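Local coordinates for CELL WALL surface anchor family protein (Streptococcus pneumoniae, PDB 2WW8) that serves as the adhesin of the pneumococcal pilus and probably attaches the bacterium to host cells through an integrin-like domain that carries a metal site, at residues P462-Y472 against G484-L494; G388-I396 against E437-Y448. All coordinates share one frame; numbering follows the deposited sequence.

Contact 1 (P462-Y472 against G484-L494); sequences PAAFPVKPEKY and GDPINGGYIWL
Pro462 lays its CB against the indole of Trp493, 3.9 Å from CZ3, while the carbonyl oxygens of Pro462 and Ala463 meet that ring at its edge. Ala463 O also takes the amide of Leu494 in a nearly straight bond (174°) and shares a bridging water with Leu494 O. The small CB of Ala464 touches both Tyr491 and Trp493, 3.6 Å from Tyr491 CD2. Phe465 and Ile492 exchange two backbone hydrogen bonds; Phe465 CB packs on Leu494 CD2, and with CG anti to the backbone N (chi1 -172°) the ring leads on toward Met475 and Leu299. Pro466 stands in a non-hydrogen-bonded pair with Tyr491, needing no amide hydrogen toward strand 489-493. Val467 and Gly490 exchange two more backbone bonds, and Val467 CG2 meets Ile492 CD1 (3.8 Å). Pro469 rests CG 3.5 Å from Ile487 O, beside Gly489, whose positive phi glycine takes easily. Tyr472 lays one ring face over the Asp485-Pro486 peptide, Asp485 C 3.6 Å above its centre. Asp485 OD1 accepts from Ile487 N, closing an Asx turn, and also from Asn488 N, an Asx motif. Backbone bonds thus fix the antiparallel register, whereas apolar packing on Met475 joins the Phe465, Val467 and Ile492 face to helix 469-477.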
# COMPACT_ATOMS: atom_id res chain seq x y z
N PRO A 462 42.90 55.94 -15.77
CA PRO A 462 41.73 56.42 -14.97
C PRO A 462 40.46 56.53 -15.85
O PRO A 462 40.53 57.00 -16.99
CB PRO A 462 42.20 57.80 -14.48
CG PRO A 462 43.75 57.66 -14.45
CD PRO A 462 44.04 56.86 -15.67
N ALA A 463 39.34 56.12 -15.29
CA ALA A 463 38.03 55.98 -15.91
C ALA A 463 37.21 57.25 -15.64
O ALA A 463 37.33 57.86 -14.59
CB ALA A 463 37.30 54.80 -15.31
N ALA A 464 36.41 57.67 -16.62
CA ALA A 464 35.57 58.86 -16.45
C ALA A 464 34.12 58.52 -16.84
O ALA A 464 33.95 57.70 -17.73
CB ALA A 464 36.11 59.98 -17.29
N PHE A 465 33.11 59.06 -16.17
CA PHE A 465 31.73 58.91 -16.62
C PHE A 465 31.46 59.96 -17.72
O PHE A 465 31.65 61.15 -17.44
CB PHE A 465 30.85 59.22 -15.42
CG PHE A 465 29.40 58.94 -15.64
CD1 PHE A 465 28.96 57.62 -15.74
CD2 PHE A 465 28.51 59.99 -15.77
CE1 PHE A 465 27.60 57.34 -15.95
CE2 PHE A 465 27.17 59.73 -15.97
CZ PHE A 465 26.70 58.40 -16.05
N PRO A 466 31.05 59.54 -18.94
CA PRO A 466 30.80 60.49 -20.01
C PRO A 466 29.53 61.33 -19.78
O PRO A 466 28.51 60.86 -19.28
CB PRO A 466 30.67 59.62 -21.28
CG PRO A 466 30.89 58.24 -20.89
CD PRO A 466 30.70 58.17 -19.37
N VAL A 467 29.61 62.60 -20.16
CA VAL A 467 28.47 63.45 -19.91
C VAL A 467 28.14 64.10 -21.25
O VAL A 467 28.89 64.90 -21.78
CB VAL A 467 28.75 64.51 -18.81
CG1 VAL A 467 27.51 65.38 -18.62
CG2 VAL A 467 29.10 63.85 -17.44
N LYS A 468 27.00 63.72 -21.83
CA LYS A 468 26.74 64.24 -23.14
C LYS A 468 26.32 65.73 -23.08
O LYS A 468 25.84 66.19 -22.03
CB LYS A 468 25.78 63.29 -23.84
CG LYS A 468 24.38 63.41 -23.32
CD LYS A 468 23.44 62.43 -24.07
CE LYS A 468 22.13 62.22 -23.29
NZ LYS A 468 21.09 61.54 -24.11
N PRO A 469 26.50 66.48 -24.18
CA PRO A 469 26.18 67.89 -24.16
C PRO A 469 24.81 68.17 -23.52
O PRO A 469 24.66 69.13 -22.77
CB PRO A 469 26.14 68.25 -25.66
CG PRO A 469 27.15 67.31 -26.26
CD PRO A 469 26.85 66.03 -25.54
N GLU A 470 23.81 67.34 -23.80
CA GLU A 470 22.46 67.55 -23.27
C GLU A 470 22.27 67.32 -21.79
O GLU A 470 21.21 67.65 -21.29
CB GLU A 470 21.47 66.66 -24.02
CG GLU A 470 21.45 67.08 -25.49
CD GLU A 470 22.59 66.47 -26.33
OE1 GLU A 470 23.35 65.57 -25.86
OE2 GLU A 470 22.68 66.90 -27.50
N LYS A 471 23.25 66.71 -21.11
CA LYS A 471 23.20 66.46 -19.68
C LYS A 471 24.19 67.34 -18.91
O LYS A 471 24.29 67.28 -17.67
CB LYS A 471 23.64 65.04 -19.40
CG LYS A 471 22.65 63.97 -19.74
CD LYS A 471 21.32 64.19 -19.03
CE LYS A 471 20.35 63.03 -19.29
NZ LYS A 471 18.93 63.52 -19.20
N TYR A 472 24.97 68.12 -19.65
CA TYR A 472 26.06 68.86 -19.04
C TYR A 472 25.46 69.81 -17.99
O TYR A 472 25.88 69.77 -16.84
CB TYR A 472 26.88 69.61 -20.08
CG TYR A 472 27.93 70.48 -19.43
CD1 TYR A 472 29.16 69.94 -19.03
CD2 TYR A 472 27.68 71.83 -19.18
CE1 TYR A 472 30.12 70.74 -18.39
CE2 TYR A 472 28.63 72.65 -18.55
CZ TYR A 472 29.84 72.07 -18.16
OH TYR A 472 30.82 72.80 -17.52
N GLY A 484 34.40 69.92 -18.97
CA GLY A 484 33.98 70.03 -20.35
C GLY A 484 33.12 71.26 -20.43
O GLY A 484 33.37 72.21 -19.68
N ASP A 485 32.13 71.26 -21.33
CA ASP A 485 31.32 72.47 -21.58
C ASP A 485 29.95 72.08 -22.19
O ASP A 485 29.75 70.91 -22.61
CB ASP A 485 32.09 73.42 -22.48
CG ASP A 485 32.30 72.86 -23.89
OD1 ASP A 485 31.32 72.65 -24.67
OD2 ASP A 485 33.48 72.65 -24.27
N PRO A 486 28.99 73.03 -22.23
CA PRO A 486 27.65 72.72 -22.75
C PRO A 486 27.59 72.37 -24.25
O PRO A 486 26.59 71.81 -24.71
CB PRO A 486 26.86 74.01 -22.50
CG PRO A 486 27.67 74.79 -21.51
CD PRO A 486 29.09 74.45 -21.84
N ILE A 487 28.62 72.68 -25.02
CA ILE A 487 28.62 72.40 -26.45
C ILE A 487 29.14 71.00 -26.77
O ILE A 487 28.51 70.28 -27.55
CB ILE A 487 29.39 73.46 -27.18
CG1 ILE A 487 28.49 74.71 -27.21
CG2 ILE A 487 29.78 72.98 -28.58
CD1 ILE A 487 29.09 76.00 -27.76
N ASN A 488 30.27 70.62 -26.15
CA ASN A 488 31.00 69.38 -26.36
C ASN A 488 30.66 68.35 -25.35
O ASN A 488 30.99 67.18 -25.50
CB ASN A 488 32.50 69.69 -26.37
CG ASN A 488 32.87 70.60 -27.52
OD1 ASN A 488 32.63 70.26 -28.70
ND2 ASN A 488 33.46 71.78 -27.21
N GLY A 489 29.97 68.75 -24.29
CA GLY A 489 29.72 67.82 -23.22
C GLY A 489 31.04 67.66 -22.48
O GLY A 489 31.90 68.53 -22.60
N GLY A 490 31.19 66.58 -21.72
CA GLY A 490 32.39 66.37 -20.90
C GLY A 490 32.42 65.02 -20.21
O GLY A 490 31.93 64.02 -20.76
N TYR A 491 33.00 64.99 -19.01
CA TYR A 491 33.26 63.74 -18.31
C TYR A 491 33.45 64.06 -16.80
O TYR A 491 33.69 65.22 -16.44
CB TYR A 491 34.45 63.00 -18.95
CG TYR A 491 35.77 63.73 -18.90
CD1 TYR A 491 36.17 64.58 -19.93
CD2 TYR A 491 36.64 63.55 -17.82
CE1 TYR A 491 37.40 65.25 -19.89
CE2 TYR A 491 37.85 64.23 -17.76
CZ TYR A 491 38.23 65.05 -18.77
OH TYR A 491 39.45 65.69 -18.60
N ILE A 492 33.29 63.05 -15.96
CA ILE A 492 33.41 63.11 -14.52
C ILE A 492 34.40 61.99 -14.16
O ILE A 492 34.12 60.81 -14.40
CB ILE A 492 32.04 62.85 -13.80
CG1 ILE A 492 31.03 63.96 -14.17
CG2 ILE A 492 32.31 62.75 -12.26
CD1 ILE A 492 29.55 63.66 -13.71
N TRP A 493 35.56 62.39 -13.62
CA TRP A 493 36.49 61.34 -13.19
C TRP A 493 35.89 60.52 -12.07
O TRP A 493 35.33 61.10 -11.12
CB TRP A 493 37.77 61.97 -12.62
CG TRP A 493 38.66 62.63 -13.64
CD1 TRP A 493 39.05 63.96 -13.65
CD2 TRP A 493 39.30 62.01 -14.77
NE1 TRP A 493 39.88 64.18 -14.72
CE2 TRP A 493 40.04 63.01 -15.43
CE3 TRP A 493 39.31 60.72 -15.29
CZ2 TRP A 493 40.81 62.76 -16.58
CZ3 TRP A 493 40.08 60.45 -16.44
CH2 TRP A 493 40.83 61.48 -17.08
N LEU A 494 36.00 59.19 -12.16
CA LEU A 494 35.45 58.30 -11.15
C LEU A 494 36.42 57.76 -10.10
O LEU A 494 37.55 57.36 -10.43
CB LEU A 494 34.77 57.09 -11.80
CG LEU A 494 33.71 57.39 -12.87
CD1 LEU A 494 33.27 56.12 -13.57
CD2 LEU A 494 32.51 58.22 -12.29
O HOH W 1 39.19 58.13 -12.52
O HOH W 2 29.83 65.08 -24.74
O HOH W 3 24.08 71.87 -23.74
O HOH W 4 33.18 72.24 -16.64

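Contact 2 (G388-I396 against E437-Y448); sequences GVPTMSYPI and EHTIVRGDGQSY
Met392-Ser393 and Arg442-Gly443 run antiparallel as a very short, weakly bonded strand pair, in which Ser393 and Arg442 exchange two backbone hydrogen bonds, Arg442 N to Ser393 O at 2.9 Å and Ser393 N to Arg442 O at 3.1 Å. Gly443 has positive phi, and its lack of a side chain lets the backbone lie close to Thr391 O and Met392 CA. Thr391 O accepts a long bond from Gly445 N, which approaches from above the carbonyl plane; a water that accepts from Asp444 N and Ser447 N lies 2.9 Å from Thr391 O. Thr391 OG1 lies 3.2 Å from Gly445 CA; the positive phi of Gly445 suits glycine. The flexible Met392 side chain bends at its thioether (chi3 74°), which brings CE to Val441 CG2 at 3.8 Å. Tyr394 OH donates to Glu437 OE1 over 2.7 Å from above the carboxylate plane, ring and carboxylate standing 87° apart. A salt bridge from OE2 to Lys361 holds the other oxygen and should favour the ionised acid. Pro395 packs CB on Arg442 CD at 3.8 Å, using the aliphatic part of an arginine whose guanidinium group goes on to Glu498 and Leu501 O. At the other end Val389 CG2 touches Tyr448 CD1 (3.5 Å), the side chains crossing at about a right angle, while Pro390 lies alongside the same ring; Pro390 O is buried without a polar partner. Ser393 OG bonds His515. The contact is buried, and three helices pack on it: 359-373 meets Pro390, Ser393 and Tyr394, 516-526 covers Pro390 and Ser393, and 549-558 packs on Val389, Pro390 and Tyr448. Segment 388-396 follows strand 379-386 of the five-stranded parallel sheet, consistent with a von Willebrand factor A-type (integrin I-like) domain, whose metal-ion-dependent adhesion site lies at that edge.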
# COMPACT_ATOMS: atom_id res chain seq x y z
N GLY A 388 31.37 31.78 -2.11
CA GLY A 388 32.30 32.91 -2.29
C GLY A 388 32.82 33.57 -1.03
O GLY A 388 32.22 33.50 0.05
N VAL A 389 33.99 34.15 -1.16
CA VAL A 389 34.60 34.94 -0.12
C VAL A 389 33.82 36.23 0.15
O VAL A 389 33.11 36.69 -0.74
CB VAL A 389 36.08 35.21 -0.45
CG1 VAL A 389 36.87 33.87 -0.66
CG2 VAL A 389 36.25 36.10 -1.67
N PRO A 390 33.98 36.80 1.35
CA PRO A 390 33.18 37.97 1.71
C PRO A 390 33.54 39.19 0.85
O PRO A 390 34.68 39.38 0.46
CB PRO A 390 33.54 38.25 3.20
CG PRO A 390 34.87 37.52 3.49
CD PRO A 390 34.85 36.33 2.47
N THR A 391 32.56 40.04 0.59
CA THR A 391 32.75 41.22 -0.20
C THR A 391 32.06 42.40 0.52
O THR A 391 31.95 43.49 -0.06
CB THR A 391 32.19 41.08 -1.65
OG1 THR A 391 30.82 40.69 -1.58
CG2 THR A 391 32.99 40.05 -2.54
N MET A 392 31.64 42.17 1.76
CA MET A 392 31.14 43.13 2.69
C MET A 392 31.56 42.75 4.12
O MET A 392 31.74 41.56 4.40
CB MET A 392 29.59 43.09 2.65
CG MET A 392 29.15 43.65 1.29
SD MET A 392 27.33 43.66 1.08
CE MET A 392 26.84 45.02 2.14
N SER A 393 31.67 43.72 5.01
CA SER A 393 32.00 43.38 6.41
C SER A 393 31.55 44.59 7.25
O SER A 393 31.33 45.69 6.70
CB SER A 393 33.53 43.15 6.54
OG SER A 393 34.25 44.27 6.01
N TYR A 394 31.43 44.43 8.57
CA TYR A 394 31.21 45.57 9.48
C TYR A 394 32.55 46.22 9.81
O TYR A 394 33.54 45.53 9.89
CB TYR A 394 30.52 45.16 10.77
CG TYR A 394 29.04 44.82 10.58
CD1 TYR A 394 28.10 45.80 10.28
CD2 TYR A 394 28.58 43.55 10.84
CE1 TYR A 394 26.74 45.51 10.16
CE2 TYR A 394 27.24 43.23 10.78
CZ TYR A 394 26.34 44.20 10.43
OH TYR A 394 25.03 43.82 10.30
N PRO A 395 32.58 47.55 9.95
CA PRO A 395 33.82 48.28 10.23
C PRO A 395 34.25 48.03 11.70
O PRO A 395 33.41 47.96 12.60
CB PRO A 395 33.44 49.76 10.00
CG PRO A 395 31.97 49.83 10.34
CD PRO A 395 31.43 48.46 9.85
N ILE A 396 35.55 47.90 11.90
CA ILE A 396 36.16 47.94 13.21
C ILE A 396 36.04 49.41 13.64
O ILE A 396 36.23 50.36 12.83
CB ILE A 396 37.59 47.51 13.04
CG1 ILE A 396 37.57 46.07 12.51
CG2 ILE A 396 38.43 47.73 14.35
CD1 ILE A 396 38.94 45.53 12.13
N GLU A 437 22.00 50.50 8.31
CA GLU A 437 23.19 49.70 8.08
C GLU A 437 24.01 50.12 6.86
O GLU A 437 25.25 50.07 6.89
CB GLU A 437 22.76 48.25 7.93
CG GLU A 437 23.96 47.35 7.58
CD GLU A 437 23.70 45.90 8.02
OE1 GLU A 437 23.38 45.61 9.21
OE2 GLU A 437 23.75 45.10 7.07
N HIS A 438 23.32 50.47 5.77
CA HIS A 438 23.97 50.86 4.52
C HIS A 438 24.88 52.05 4.77
O HIS A 438 25.77 52.26 3.98
CB HIS A 438 22.94 51.25 3.45
CG HIS A 438 21.96 52.30 3.86
ND1 HIS A 438 22.02 53.61 3.41
CD2 HIS A 438 20.88 52.24 4.68
CE1 HIS A 438 21.00 54.30 3.91
NE2 HIS A 438 20.29 53.48 4.67
N THR A 439 24.66 52.82 5.84
CA THR A 439 25.56 53.97 6.07
C THR A 439 26.88 53.67 6.79
O THR A 439 27.81 54.54 6.88
CB THR A 439 24.86 55.15 6.85
OG1 THR A 439 24.64 54.71 8.20
CG2 THR A 439 23.57 55.67 6.20
N ILE A 440 26.98 52.48 7.36
CA ILE A 440 28.23 52.09 8.02
C ILE A 440 28.91 50.87 7.47
O ILE A 440 30.12 50.73 7.63
CB ILE A 440 28.05 51.81 9.51
CG1 ILE A 440 26.93 50.77 9.67
CG2 ILE A 440 27.84 53.19 10.27
CD1 ILE A 440 26.52 50.36 11.05
N VAL A 441 28.16 49.99 6.81
CA VAL A 441 28.76 48.77 6.27
C VAL A 441 29.89 49.05 5.28
O VAL A 441 29.87 50.04 4.50
CB VAL A 441 27.65 47.84 5.66
CG1 VAL A 441 27.12 48.37 4.23
CG2 VAL A 441 28.08 46.42 5.49
N ARG A 442 30.87 48.12 5.27
CA ARG A 442 32.01 48.22 4.34
C ARG A 442 31.70 47.36 3.15
O ARG A 442 31.15 46.26 3.31
CB ARG A 442 33.36 47.80 4.98
CG ARG A 442 33.71 48.47 6.33
CD ARG A 442 33.68 49.99 6.21
NE ARG A 442 34.66 50.49 5.27
CZ ARG A 442 34.90 51.78 5.06
NH1 ARG A 442 34.20 52.70 5.73
NH2 ARG A 442 35.80 52.13 4.15
N GLY A 443 32.10 47.83 1.95
CA GLY A 443 31.92 47.01 0.74
C GLY A 443 30.49 46.99 0.20
O GLY A 443 29.57 47.48 0.85
N ASP A 444 30.33 46.45 -1.01
CA ASP A 444 29.01 46.39 -1.63
C ASP A 444 28.93 45.20 -2.59
O ASP A 444 28.04 45.20 -3.45
CB ASP A 444 28.68 47.74 -2.29
CG ASP A 444 29.49 48.00 -3.58
OD1 ASP A 444 30.39 47.19 -3.96
OD2 ASP A 444 29.20 49.05 -4.21
N GLY A 445 29.83 44.20 -2.47
CA GLY A 445 29.92 43.14 -3.51
C GLY A 445 30.99 43.34 -4.55
O GLY A 445 31.23 42.41 -5.29
N GLN A 446 31.67 44.49 -4.60
CA GLN A 446 32.69 44.79 -5.61
C GLN A 446 33.92 43.88 -5.52
O GLN A 446 34.40 43.39 -6.53
CB GLN A 446 33.17 46.22 -5.45
CG GLN A 446 34.01 46.78 -6.61
CD GLN A 446 33.17 46.89 -7.86
OE1 GLN A 446 32.11 47.51 -7.86
NE2 GLN A 446 33.60 46.22 -8.89
N SER A 447 34.45 43.67 -4.32
CA SER A 447 35.68 42.89 -4.22
C SER A 447 35.84 42.42 -2.76
O SER A 447 35.34 43.04 -1.85
CB SER A 447 36.86 43.81 -4.55
OG SER A 447 38.06 43.10 -4.62
N TYR A 448 36.59 41.35 -2.58
CA TYR A 448 37.19 40.96 -1.34
C TYR A 448 38.16 42.04 -0.85
O TYR A 448 38.34 42.18 0.36
CB TYR A 448 37.98 39.69 -1.60
CG TYR A 448 38.67 39.07 -0.41
CD1 TYR A 448 37.93 38.28 0.50
CD2 TYR A 448 40.05 39.23 -0.24
CE1 TYR A 448 38.57 37.70 1.62
CE2 TYR A 448 40.70 38.65 0.87
CZ TYR A 448 39.95 37.87 1.77
OH TYR A 448 40.54 37.27 2.86
O HOH W 5 33.22 45.34 -1.97

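In the fold
The two contacts follow one another along the chain, contact 2 closing before contact 1 opens; their centres are about 30 Å apart and their nearest atoms about 10 Å, without touching. Contact 2 lies by the metal site: segment 388-396 directly follows Asp387, which with Ser234 and Ser236 binds the magnesium ion, and the side chain of Thr391 is about 7 Å from the ion. The calcium of Asp367, Asn526 and Asp530 is farther, about 14 Å from the side chain of Tyr394. Contact 1 belongs to a peripheral antiparallel sheet, its centre about 75 Å from the centre of the chain, against about 55 Å for that of contact 2.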